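Local atomic coordinates of succinylglutamate desuccinylase/aspartoacylase (Ruegeria sp. TM1040, PDB entry 3NA6), a protein that probably hydrolyses the amide bond of N-acylated amino acids, as succinylglutamate desuccinylases and aspartoacylases do, although its own substrate is not established. Residues 22-27 with 36-41; 266-271 with 315-320; 80-85 with 238-243; 155-160 with 176-181; 133-138 with 200-205. All coordinates share one frame; numbering follows the deposited sequence.

Contact 1: residues 22-27 with 36-41; sequences FLKLPY and SVMIPI
F22 lies against M38 and P40, and it has more of its surface covered here than any other residue of the two segments. Its ring meets M38, a selenomethionine, at two points. CD1 touches M38 CB at 4.0 Å, and CD2 touches M38 CE at 4.0 Å. The bends at chi2 (-73°) and chi3 (-87°) of M38 curl the methyl back to the ring. F22 CA also makes a CH...O contact with I39 O at 3.1 Å. L23 is next. Its N bonds the same I39 O at 2.8 Å, and its CD2 reaches I41 CD1 at 3.8 Å, the two side chains crossing at about a right angle. The motif is a beta hairpin of strands 17-26 and 36-46. L23/I39 and L25/V37 are its hydrogen-bonded pairs here, with two bonds each. L23, L25, V37 and I39 share one face, which helices 122-134 and 93-97 cover. F22, K24, M38 and P40 share the other. There K24 CG runs beside M38 SE at 3.6 Å. Water 1 joins K24 NZ to S36 OG, donating to the hydroxyl at 2.6 Å. S36 OG also bonds G320 O of a second subunit, where F261 makes a cation-pi contact with K24.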
# COMPACT_ATOMS: atom_id res chain seq x y z
N PHE A 22 -5.11 -31.93 -0.45
CA PHE A 22 -4.98 -30.69 0.30
C PHE A 22 -5.48 -30.81 1.72
O PHE A 22 -6.37 -31.58 1.99
CB PHE A 22 -5.74 -29.55 -0.39
CG PHE A 22 -5.44 -29.44 -1.86
CD1 PHE A 22 -4.32 -28.74 -2.30
CD2 PHE A 22 -6.22 -30.11 -2.79
CE1 PHE A 22 -4.00 -28.70 -3.65
CE2 PHE A 22 -5.89 -30.08 -4.13
CZ PHE A 22 -4.79 -29.36 -4.55
N LEU A 23 -4.88 -30.03 2.61
CA LEU A 23 -5.49 -29.71 3.88
C LEU A 23 -6.33 -28.44 3.67
O LEU A 23 -5.79 -27.35 3.42
CB LEU A 23 -4.40 -29.47 4.93
CG LEU A 23 -3.42 -30.64 5.13
CD1 LEU A 23 -2.42 -30.31 6.21
CD2 LEU A 23 -4.14 -31.92 5.45
N LYS A 24 -7.63 -28.58 3.71
CA LYS A 24 -8.53 -27.45 3.57
C LYS A 24 -8.75 -26.74 4.89
O LYS A 24 -9.36 -27.27 5.83
CB LYS A 24 -9.86 -27.93 3.00
CG LYS A 24 -10.84 -26.84 2.56
CD LYS A 24 -12.00 -27.49 1.71
CE LYS A 24 -13.39 -27.17 2.24
NZ LYS A 24 -13.66 -27.26 3.72
N LEU A 25 -8.23 -25.53 4.96
CA LEU A 25 -8.38 -24.70 6.16
C LEU A 25 -9.35 -23.60 5.79
O LEU A 25 -9.01 -22.74 4.98
CB LEU A 25 -7.00 -24.14 6.52
CG LEU A 25 -6.84 -23.04 7.56
CD1 LEU A 25 -7.59 -23.42 8.79
CD2 LEU A 25 -5.32 -22.90 7.78
N PRO A 26 -10.55 -23.63 6.35
CA PRO A 26 -11.47 -22.54 6.07
C PRO A 26 -10.89 -21.18 6.40
O PRO A 26 -10.29 -21.00 7.44
CB PRO A 26 -12.67 -22.85 6.96
CG PRO A 26 -12.60 -24.32 7.22
CD PRO A 26 -11.12 -24.59 7.31
N TYR A 27 -11.08 -20.21 5.52
CA TYR A 27 -10.52 -18.86 5.68
C TYR A 27 -11.46 -17.86 5.00
O TYR A 27 -11.43 -17.67 3.78
CB TYR A 27 -9.08 -18.81 5.11
CG TYR A 27 -8.46 -17.43 5.03
CD1 TYR A 27 -8.63 -16.50 6.04
CD2 TYR A 27 -7.67 -17.08 3.93
CE1 TYR A 27 -8.09 -15.24 5.95
CE2 TYR A 27 -7.11 -15.82 3.83
CZ TYR A 27 -7.33 -14.89 4.84
OH TYR A 27 -6.79 -13.63 4.76
N SER A 36 -10.96 -20.76 1.50
CA SER A 36 -10.07 -21.70 2.18
C SER A 36 -8.60 -21.47 1.80
O SER A 36 -8.29 -20.91 0.74
CB SER A 36 -10.41 -23.17 1.81
OG SER A 36 -11.80 -23.36 1.65
N VAL A 37 -7.72 -21.90 2.67
CA VAL A 37 -6.32 -22.10 2.31
C VAL A 37 -6.20 -23.58 2.01
O VAL A 37 -6.52 -24.38 2.86
CB VAL A 37 -5.39 -21.71 3.44
CG1 VAL A 37 -3.92 -21.98 3.05
CG2 VAL A 37 -5.58 -20.24 3.78
N MSE A 38 -5.79 -23.93 0.80
CA MSE A 38 -5.67 -25.30 0.35
C MSE A 38 -4.20 -25.75 0.43
O MSE A 38 -3.44 -25.58 -0.52
CB MSE A 38 -6.21 -25.42 -1.08
CG MSE A 38 -7.65 -24.97 -1.22
SE MSE A 38 -8.89 -26.28 -0.43
CE MSE A 38 -9.09 -27.40 -2.02
N ILE A 39 -3.79 -26.33 1.56
CA ILE A 39 -2.37 -26.66 1.76
C ILE A 39 -2.01 -27.99 1.05
O ILE A 39 -2.56 -29.01 1.41
CB ILE A 39 -2.05 -26.80 3.25
CG1 ILE A 39 -2.45 -25.54 4.00
CG2 ILE A 39 -0.55 -27.09 3.46
CD1 ILE A 39 -2.15 -25.60 5.49
N PRO A 40 -1.06 -27.99 0.09
CA PRO A 40 -0.81 -29.26 -0.61
C PRO A 40 -0.24 -30.30 0.32
O PRO A 40 0.55 -29.98 1.20
CB PRO A 40 0.21 -28.88 -1.67
CG PRO A 40 -0.15 -27.45 -1.97
CD PRO A 40 -0.35 -26.90 -0.58
N ILE A 41 -0.66 -31.55 0.11
CA ILE A 41 -0.19 -32.66 0.90
C ILE A 41 -0.20 -33.92 0.05
O ILE A 41 -1.08 -34.10 -0.79
CB ILE A 41 -1.04 -32.83 2.19
CG1 ILE A 41 -0.46 -33.95 3.10
CG2 ILE A 41 -2.53 -33.07 1.87
CD1 ILE A 41 -1.03 -33.88 4.52
O HOH W 1 -13.14 -24.32 3.70

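Contact 2: residues 266-271 with 315-320; sequences GLFEIM and GMIKSG
M316, a selenomethionine, folds its side chain over the backbone of G266. CG is anti to the backbone N, and a turn at chi2 (73°) carries the end of the chain across the glycine. SE comes to 3.4 Å from G266 O, and CE to 3.6 Å from G266 CA. I317 is straighter. Its chain is extended and carries CD1 to F268, 3.7 Å from CD1 of the ring. The two side chains meet at a slant. F268 CB also touches G315 O, at 3.4 Å. L267 brings CD1 to the same oxygen from its own side of the strand, at 3.7 Å. The backbones form the edge of a four-stranded antiparallel sheet, in which strand 266-270 lies between strand 283-288 and the short outer strand 316-317. G266 and I317 are a hydrogen-bonded pair: G266 N gives to I317 O, and I317 N to G266 O at 2.8 Å. F268 N adds a bond to G315 O at 2.8 Å with an N-H...O angle of 168°. The ring of F268 meets H312 edge to face, and A323 of strand 322-327 touches both F268 and I317. On the M316 side the contact reaches a third subunit, where M316 packs on S99 of that chain and the backbone of G315 is hydrogen-bonded to it.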
# COMPACT_ATOMS: atom_id res chain seq x y z
N GLY A 266 23.54 0.61 6.26
CA GLY A 266 24.36 1.00 5.13
C GLY A 266 24.57 -0.08 4.10
O GLY A 266 23.83 -1.09 4.05
N LEU A 267 25.58 0.18 3.28
CA LEU A 267 26.08 -0.71 2.24
C LEU A 267 26.97 -1.76 2.90
O LEU A 267 27.99 -1.45 3.49
CB LEU A 267 26.90 0.09 1.21
CG LEU A 267 27.53 -0.68 0.03
CD1 LEU A 267 26.42 -1.37 -0.73
CD2 LEU A 267 28.39 0.21 -0.90
N PHE A 268 26.59 -3.02 2.74
CA PHE A 268 27.25 -4.11 3.48
C PHE A 268 28.36 -4.73 2.64
O PHE A 268 28.12 -5.21 1.52
CB PHE A 268 26.22 -5.19 3.77
CG PHE A 268 26.74 -6.33 4.58
CD1 PHE A 268 27.16 -6.13 5.88
CD2 PHE A 268 26.80 -7.60 4.06
CE1 PHE A 268 27.61 -7.13 6.66
CE2 PHE A 268 27.29 -8.65 4.85
CZ PHE A 268 27.66 -8.40 6.16
N GLU A 269 29.58 -4.68 3.16
CA GLU A 269 30.70 -5.33 2.52
C GLU A 269 31.26 -6.45 3.41
O GLU A 269 31.93 -6.18 4.42
CB GLU A 269 31.84 -4.37 2.19
CG GLU A 269 33.01 -5.13 1.47
CD GLU A 269 34.24 -4.31 1.30
OE1 GLU A 269 34.23 -3.16 1.76
OE2 GLU A 269 35.23 -4.84 0.72
N ILE A 270 31.00 -7.70 3.04
CA ILE A 270 31.59 -8.83 3.79
C ILE A 270 33.04 -8.98 3.33
O ILE A 270 33.35 -8.64 2.17
CB ILE A 270 30.77 -10.11 3.61
CG1 ILE A 270 31.11 -11.08 4.74
CG2 ILE A 270 31.00 -10.74 2.24
CD1 ILE A 270 29.96 -11.68 5.36
N MSE A 271 33.92 -9.45 4.21
CA MSE A 271 35.35 -9.57 3.87
C MSE A 271 35.85 -10.99 3.62
O MSE A 271 36.94 -11.20 3.07
CB MSE A 271 36.20 -8.92 4.96
CG MSE A 271 35.84 -7.47 5.23
SE MSE A 271 35.83 -6.28 3.65
CE MSE A 271 37.66 -6.41 3.06
N GLY A 315 22.57 -6.59 0.07
CA GLY A 315 23.52 -5.52 -0.10
C GLY A 315 23.41 -4.43 0.92
O GLY A 315 24.40 -3.81 1.27
N MSE A 316 22.20 -4.19 1.41
CA MSE A 316 21.95 -3.14 2.36
C MSE A 316 21.73 -3.86 3.68
O MSE A 316 21.01 -4.88 3.73
CB MSE A 316 20.68 -2.41 1.90
CG MSE A 316 20.46 -1.10 2.49
SE MSE A 316 21.70 0.27 1.78
CE MSE A 316 21.29 1.35 3.38
N ILE A 317 22.37 -3.36 4.75
CA ILE A 317 22.19 -3.89 6.08
C ILE A 317 21.52 -2.81 6.94
O ILE A 317 21.66 -1.63 6.67
CB ILE A 317 23.53 -4.40 6.68
CG1 ILE A 317 23.28 -5.17 7.99
CG2 ILE A 317 24.55 -3.19 6.86
CD1 ILE A 317 24.54 -5.98 8.51
N LYS A 318 20.76 -3.23 7.94
CA LYS A 318 20.07 -2.32 8.84
C LYS A 318 20.63 -2.39 10.24
O LYS A 318 21.16 -3.41 10.67
CB LYS A 318 18.60 -2.68 8.90
CG LYS A 318 17.96 -2.59 7.55
CD LYS A 318 16.47 -2.62 7.66
CE LYS A 318 16.00 -4.02 7.64
NZ LYS A 318 16.28 -4.53 6.27
N SER A 319 20.48 -1.29 10.96
CA SER A 319 20.77 -1.29 12.37
C SER A 319 20.04 -2.45 13.08
O SER A 319 18.85 -2.70 12.88
CB SER A 319 20.37 0.06 12.97
OG SER A 319 20.91 0.15 14.25
N GLY A 320 20.82 -3.20 13.85
CA GLY A 320 20.32 -4.34 14.59
C GLY A 320 20.38 -5.67 13.84
O GLY A 320 20.01 -6.69 14.42

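Contact 3: residues 80-85 with 238-243; sequences DVTGRL and ILQGEM. With CA (calcium ion), chain C.
I238 O takes the main polar bond of the contact. T82 N donates to it at 2.8 Å, almost straight, with an N-H...O angle of 172°. V81 CA adds a CH...O contact to the same oxygen at 3.4 Å. In return, I238 CA makes a weaker CH...O contact with T82 O.

The side chain of T82 binds a calcium ion. Its chi1 of 54° sets OG1 between the backbone N and the carbonyl carbon, and OG1 reaches the metal at 2.6 Å. G237 O, next to I238 in the chain, is the other protein ligand. Four waters make up the rest of the shell. Water 2 also donates to T82 O, at 3.2 Å, and so ties the threonine backbone to the ion. With two protein ligands and four waters, the ion is held mostly by solvent. Q240 bends at chi2 (92°) and brings NE2 within 3.4 Å of T82 CG2.

The apolar part centres on I238 CG2, which touches L85 CD2 at 3.7 Å and V81 CG1 at 4.0 Å. V81 and I238 lie side by side and point the same way. L239 CD2 rests near D80 O.

The contact joins the start of strand 83-88 to the loop after helix 219-235. L233 of that helix packs on L85 and L239. A52 of strand 51-55 lies on I238, and I44 of strand 36-46 lies on V81.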
# COMPACT_ATOMS: atom_id res chain seq x y z
N ASP A 80 7.85 -48.75 -3.14
CA ASP A 80 9.21 -48.43 -2.67
C ASP A 80 9.22 -48.15 -1.17
O ASP A 80 10.30 -48.02 -0.59
CB ASP A 80 9.75 -47.12 -3.31
CG ASP A 80 9.76 -47.11 -4.85
OD1 ASP A 80 9.96 -48.20 -5.46
OD2 ASP A 80 9.63 -45.97 -5.43
N VAL A 81 8.04 -48.00 -0.56
CA VAL A 81 7.84 -47.54 0.80
C VAL A 81 7.47 -48.70 1.73
O VAL A 81 6.67 -49.56 1.35
CB VAL A 81 6.71 -46.47 0.82
CG1 VAL A 81 6.27 -46.14 2.24
CG2 VAL A 81 7.19 -45.21 0.13
N THR A 82 8.08 -48.72 2.91
CA THR A 82 7.68 -49.61 4.03
C THR A 82 7.41 -48.73 5.25
O THR A 82 8.33 -48.38 5.99
CB THR A 82 8.76 -50.65 4.33
OG1 THR A 82 10.01 -49.99 4.56
CG2 THR A 82 8.90 -51.66 3.14
N GLY A 83 6.15 -48.35 5.42
CA GLY A 83 5.78 -47.33 6.39
C GLY A 83 4.91 -46.29 5.69
O GLY A 83 4.12 -46.63 4.81
N ARG A 84 5.08 -45.04 6.09
CA ARG A 84 4.28 -43.95 5.59
C ARG A 84 5.08 -42.68 5.50
O ARG A 84 5.79 -42.30 6.44
CB ARG A 84 3.09 -43.71 6.50
CG ARG A 84 2.19 -42.54 6.04
CD ARG A 84 0.84 -42.54 6.72
NE ARG A 84 0.97 -42.61 8.18
CZ ARG A 84 -0.03 -42.39 9.03
NH1 ARG A 84 -1.24 -42.06 8.61
NH2 ARG A 84 0.21 -42.50 10.33
N LEU A 85 4.93 -42.01 4.36
CA LEU A 85 5.42 -40.64 4.20
C LEU A 85 4.24 -39.66 4.21
O LEU A 85 3.34 -39.81 3.43
CB LEU A 85 6.20 -40.53 2.88
CG LEU A 85 7.40 -41.46 2.69
CD1 LEU A 85 7.90 -41.39 1.24
CD2 LEU A 85 8.53 -41.11 3.68
N ILE A 238 12.08 -46.46 6.12
CA ILE A 238 10.89 -46.24 5.31
C ILE A 238 11.16 -46.46 3.82
O ILE A 238 10.27 -46.95 3.08
CB ILE A 238 10.29 -44.83 5.56
CG1 ILE A 238 10.01 -44.63 7.06
CG2 ILE A 238 9.03 -44.63 4.71
CD1 ILE A 238 9.47 -43.22 7.50
N LEU A 239 12.34 -46.02 3.38
CA LEU A 239 12.84 -46.27 2.01
C LEU A 239 13.98 -47.27 2.15
O LEU A 239 14.52 -47.44 3.24
CB LEU A 239 13.34 -44.99 1.32
CG LEU A 239 12.33 -43.88 1.01
CD1 LEU A 239 12.97 -42.66 0.29
CD2 LEU A 239 11.19 -44.44 0.17
N GLN A 240 14.32 -47.96 1.06
CA GLN A 240 15.39 -48.96 1.12
C GLN A 240 16.49 -48.53 0.18
O GLN A 240 16.27 -47.67 -0.67
CB GLN A 240 14.85 -50.36 0.79
CG GLN A 240 13.77 -50.84 1.87
CD GLN A 240 12.34 -50.46 1.45
OE1 GLN A 240 11.92 -50.80 0.34
NE2 GLN A 240 11.60 -49.77 2.32
N GLY A 241 17.68 -49.09 0.35
CA GLY A 241 18.81 -48.75 -0.52
C GLY A 241 20.04 -48.44 0.32
O GLY A 241 20.01 -48.60 1.52
N GLU A 242 21.12 -48.01 -0.33
CA GLU A 242 22.34 -47.68 0.40
C GLU A 242 22.44 -46.17 0.50
O GLU A 242 22.11 -45.45 -0.43
CB GLU A 242 23.59 -48.30 -0.24
CG GLU A 242 24.26 -47.48 -1.34
CD GLU A 242 25.23 -48.29 -2.19
OE1 GLU A 242 25.28 -49.53 -2.03
OE2 GLU A 242 25.93 -47.69 -3.03
N MSE A 243 22.86 -45.72 1.67
CA MSE A 243 22.98 -44.31 1.93
C MSE A 243 24.19 -43.75 1.21
O MSE A 243 25.12 -44.47 0.94
CB MSE A 243 23.12 -44.12 3.42
CG MSE A 243 21.88 -44.59 4.20
SE MSE A 243 21.90 -43.78 5.94
CE MSE A 243 23.59 -44.65 6.55
CA CA C . 11.67 -51.01 6.26
O HOH W 2 9.72 -50.51 7.94
O HOH W 3 13.90 -51.20 5.18
O HOH W 4 12.90 -51.41 8.46
O HOH W 5 10.74 -53.33 5.93

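Contact 4: residues 155-160 with 176-181; sequences PFAAAH and QAFNAP
The backbones of P155-A157 and F178-P181 run past each other in roughly opposite directions, 148° apart end to end. The closest CA atoms are those of F156 and A180, 5.4 Å apart. Helix 165-178 has just ended at this point. N179 leaves it with a positive phi of 61°, and this turns the chain so that A180 and P181 come alongside the start of strand 156-160.

A180 is the central side chain. Its CB sits 3.5 Å from A157 N and also lies near P155 O. A157 points its own methyl back, and the two CB atoms are 4.1 Å apart. The same A157 CB meets the ring of F178, closest at CD1, at 3.8 Å. F178 CG is anti to the backbone N (chi1 -166°), and A180 N lies in plane at the edge of this ring. The two prolines meet at the end of the contact, their side chains crossing at about a right angle, with P155 CG 3.9 Å from P181 CG. P181 CD also touches P155 O, at 3.6 Å.

This is the return of a beta-alpha-beta unit: strand 156-160, helix 165-178, then strand 182-186. The main chain of P155 and A157 pairs with strand 182-186. F178 also packs on V207 and T209 of strand 205-210, while R220 and I224 of helix 219-235 cover both prolines.

No hydrogen bond passes between the two segments. The chemistry is that of methyl groups and proline rings, so shape and exclusion of water hold the turn against the strand.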
# COMPACT_ATOMS: atom_id res chain seq x y z
N PRO A 155 25.92 -25.15 4.52
CA PRO A 155 24.80 -26.10 4.57
C PRO A 155 24.98 -27.15 5.64
O PRO A 155 25.86 -28.01 5.50
CB PRO A 155 24.79 -26.70 3.18
CG PRO A 155 26.27 -26.59 2.70
CD PRO A 155 26.76 -25.31 3.31
N PHE A 156 24.21 -27.05 6.73
CA PHE A 156 24.31 -28.04 7.82
C PHE A 156 23.02 -28.79 8.14
O PHE A 156 21.90 -28.31 7.90
CB PHE A 156 24.98 -27.47 9.09
CG PHE A 156 24.21 -26.39 9.77
CD1 PHE A 156 23.18 -26.69 10.64
CD2 PHE A 156 24.53 -25.06 9.57
CE1 PHE A 156 22.47 -25.67 11.30
CE2 PHE A 156 23.82 -24.05 10.22
CZ PHE A 156 22.80 -24.37 11.08
N ALA A 157 23.18 -29.99 8.67
CA ALA A 157 22.10 -30.67 9.39
C ALA A 157 22.38 -30.48 10.88
O ALA A 157 23.56 -30.50 11.30
CB ALA A 157 22.09 -32.13 9.04
N ALA A 158 21.32 -30.30 11.68
CA ALA A 158 21.43 -30.01 13.10
C ALA A 158 20.63 -30.99 13.95
O ALA A 158 19.52 -31.38 13.58
CB ALA A 158 20.99 -28.59 13.41
N ALA A 159 21.22 -31.37 15.08
CA ALA A 159 20.60 -32.17 16.14
C ALA A 159 20.70 -31.38 17.45
O ALA A 159 21.70 -30.64 17.67
CB ALA A 159 21.38 -33.50 16.31
N HIS A 160 19.73 -31.57 18.35
CA HIS A 160 19.64 -30.76 19.54
C HIS A 160 20.14 -31.46 20.80
O HIS A 160 20.07 -32.68 20.92
CB HIS A 160 18.23 -30.24 19.74
CG HIS A 160 17.80 -29.28 18.68
ND1 HIS A 160 16.64 -29.44 17.95
CD2 HIS A 160 18.41 -28.17 18.19
CE1 HIS A 160 16.55 -28.46 17.06
NE2 HIS A 160 17.60 -27.67 17.20
N GLN A 176 23.64 -37.33 11.64
CA GLN A 176 24.76 -37.93 10.94
C GLN A 176 24.35 -38.64 9.64
O GLN A 176 25.08 -38.53 8.65
CB GLN A 176 25.52 -38.94 11.79
CG GLN A 176 26.21 -38.33 12.98
CD GLN A 176 27.17 -39.31 13.63
OE1 GLN A 176 26.85 -40.49 13.83
NE2 GLN A 176 28.35 -38.83 13.94
N ALA A 177 23.24 -39.39 9.66
CA ALA A 177 22.78 -40.07 8.45
C ALA A 177 22.49 -39.06 7.34
O ALA A 177 22.77 -39.33 6.18
CB ALA A 177 21.52 -40.90 8.71
N PHE A 178 21.89 -37.92 7.70
CA PHE A 178 21.58 -36.86 6.71
C PHE A 178 22.83 -36.51 5.93
O PHE A 178 22.80 -36.37 4.70
CB PHE A 178 21.02 -35.60 7.39
CG PHE A 178 20.37 -34.61 6.43
CD1 PHE A 178 21.15 -33.69 5.74
CD2 PHE A 178 18.99 -34.58 6.25
CE1 PHE A 178 20.55 -32.76 4.86
CE2 PHE A 178 18.39 -33.68 5.39
CZ PHE A 178 19.18 -32.75 4.69
N ASN A 179 23.94 -36.39 6.66
CA ASN A 179 25.27 -36.27 6.08
C ASN A 179 25.43 -35.03 5.19
O ASN A 179 25.92 -35.08 4.04
CB ASN A 179 25.64 -37.56 5.35
CG ASN A 179 27.08 -37.57 4.82
OD1 ASN A 179 27.28 -37.78 3.62
ND2 ASN A 179 28.06 -37.35 5.69
N ALA A 180 25.03 -33.89 5.74
CA ALA A 180 25.20 -32.61 5.04
C ALA A 180 26.70 -32.29 5.07
O ALA A 180 27.47 -32.94 5.80
CB ALA A 180 24.38 -31.49 5.71
N PRO A 181 27.13 -31.33 4.26
CA PRO A 181 28.57 -31.05 4.26
C PRO A 181 29.05 -30.50 5.60
O PRO A 181 30.23 -30.60 5.90
CB PRO A 181 28.72 -30.00 3.14
CG PRO A 181 27.57 -30.27 2.23
CD PRO A 181 26.43 -30.65 3.16

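Contact 5: residues 133-138 with 200-205; sequences TLLPMA and EEMGKV
The peptide carbonyl of L135 is gripped on both faces of its plane. K204 NZ comes from one face and bonds L135 O at 2.8 Å, 36° out of the plane. A138 N reaches the same oxygen from the opposite face, at 2.9 Å. The second carbonyl is that of A138. K204 NZ bonds A138 O at 2.8 Å, nearly head-on, with a C=O...N angle of 164°.

Residues 133-138 run from helix 122-134 into the turn after it. Residues 200-205 follow helix 195-200, which closes in a Schellman motif at G203. A type I turn runs from E200 to G203. The lysine brings its charge to two backbone carbonyls, which would probably favour the charged form.

K204 can reach them because its side chain is extended beyond CG, with chi2 to chi4 all near 180°. The apolar part of the contact is M202, a selenomethionine. Its chain is also extended, and it meets L135 at about a right angle. M202 SE lies 3.7 Å from L135 CB, and M202 CE lies 3.9 Å from the same atom. Y195, A198 and V199 of helix 195-200 also pack on L135, and L53 of strand 51-55 touches both L135 and A138.

Water 6 gives K204 NZ a third partner. It accepts from NZ at 2.9 Å and donates to P136 O at 3.3 Å.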
# COMPACT_ATOMS: atom_id res chain seq x y z
N THR A 133 -3.06 -33.36 15.43
CA THR A 133 -3.56 -34.35 14.48
C THR A 133 -2.43 -35.05 13.76
O THR A 133 -2.34 -36.27 13.82
CB THR A 133 -4.57 -33.74 13.48
OG1 THR A 133 -5.61 -33.11 14.22
CG2 THR A 133 -5.18 -34.82 12.57
N LEU A 134 -1.53 -34.32 13.10
CA LEU A 134 -0.52 -34.97 12.31
C LEU A 134 0.64 -35.54 13.14
O LEU A 134 1.00 -36.71 12.98
CB LEU A 134 -0.02 -34.05 11.21
CG LEU A 134 -1.04 -33.62 10.16
CD1 LEU A 134 -0.32 -32.82 9.08
CD2 LEU A 134 -1.70 -34.89 9.57
N LEU A 135 1.25 -34.73 13.99
CA LEU A 135 2.40 -35.21 14.79
C LEU A 135 2.07 -36.47 15.59
O LEU A 135 2.89 -37.37 15.65
CB LEU A 135 2.99 -34.13 15.72
CG LEU A 135 3.97 -33.16 15.03
CD1 LEU A 135 4.43 -32.00 15.96
CD2 LEU A 135 5.14 -33.97 14.53
N PRO A 136 0.88 -36.54 16.20
CA PRO A 136 0.64 -37.79 16.92
C PRO A 136 0.60 -39.05 16.05
O PRO A 136 0.75 -40.12 16.61
CB PRO A 136 -0.71 -37.57 17.61
CG PRO A 136 -0.83 -36.08 17.79
CD PRO A 136 -0.14 -35.51 16.53
N MSE A 137 0.42 -38.93 14.74
CA MSE A 137 0.46 -40.10 13.89
C MSE A 137 1.85 -40.33 13.33
O MSE A 137 2.07 -41.33 12.67
CB MSE A 137 -0.55 -39.97 12.77
CG MSE A 137 -1.98 -40.04 13.27
SE MSE A 137 -3.21 -40.28 11.81
CE MSE A 137 -2.27 -39.22 10.42
N ALA A 138 2.79 -39.42 13.61
CA ALA A 138 4.17 -39.59 13.14
C ALA A 138 5.09 -40.16 14.20
O ALA A 138 4.98 -39.81 15.37
CB ALA A 138 4.74 -38.25 12.65
N GLU A 200 10.18 -32.90 19.64
CA GLU A 200 11.10 -33.46 20.59
C GLU A 200 10.47 -33.72 21.96
O GLU A 200 10.77 -34.72 22.62
CB GLU A 200 12.30 -32.54 20.73
CG GLU A 200 13.18 -32.57 19.51
CD GLU A 200 14.12 -31.36 19.46
OE1 GLU A 200 13.97 -30.46 20.32
OE2 GLU A 200 14.98 -31.32 18.55
N GLU A 201 9.58 -32.85 22.41
CA GLU A 201 8.99 -33.06 23.73
C GLU A 201 8.00 -34.22 23.76
O GLU A 201 7.66 -34.71 24.85
CB GLU A 201 8.41 -31.76 24.32
CG GLU A 201 7.07 -31.36 23.75
CD GLU A 201 6.48 -30.07 24.38
OE1 GLU A 201 7.10 -29.48 25.31
OE2 GLU A 201 5.39 -29.67 23.90
N MSE A 202 7.55 -34.67 22.58
CA MSE A 202 6.76 -35.89 22.44
C MSE A 202 7.59 -37.14 22.49
O MSE A 202 7.03 -38.25 22.42
CB MSE A 202 5.99 -35.94 21.11
CG MSE A 202 5.04 -34.85 20.94
SE MSE A 202 4.36 -34.80 19.13
CE MSE A 202 2.97 -33.46 19.56
N GLY A 203 8.91 -36.99 22.58
CA GLY A 203 9.79 -38.16 22.58
C GLY A 203 10.18 -38.63 21.20
O GLY A 203 10.62 -39.76 21.06
N LYS A 204 10.05 -37.75 20.19
CA LYS A 204 10.25 -38.12 18.78
C LYS A 204 11.47 -37.48 18.15
O LYS A 204 11.83 -36.34 18.45
CB LYS A 204 8.98 -37.79 17.97
CG LYS A 204 7.82 -38.69 18.33
CD LYS A 204 6.48 -38.22 17.79
CE LYS A 204 5.38 -39.14 18.26
NZ LYS A 204 4.08 -38.72 17.74
N VAL A 205 12.14 -38.25 17.29
CA VAL A 205 13.30 -37.78 16.56
C VAL A 205 12.92 -36.68 15.58
O VAL A 205 11.94 -36.80 14.82
CB VAL A 205 14.02 -38.93 15.79
CG1 VAL A 205 15.07 -38.37 14.84
CG2 VAL A 205 14.67 -39.85 16.77
O HOH W 6 2.85 -41.00 18.95

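How the contacts relate
Contact 1 closes first along the chain and contact 2 comes last. Contact 3 joins residues far apart in the chain, 80-85 and 238-243. Contact 5 falls within that span, and contact 4 within contact 5. These three touch in turn: M243 of contact 3 packs on A177 of contact 4, R84 on M137 of contact 5, and H160 of contact 4 probably bonds E200 of contact 5. Their centres are about 19 to 20 Å apart. Contacts 1, 3 and 4 reach the large mixed sheet, with strands 36-46 and 83-88 adjacent. Contact 2 lies in a separate four-stranded sheet, its centre about 39 Å from that of contact 1. Both touch neighbouring subunits and so take part in the assembly.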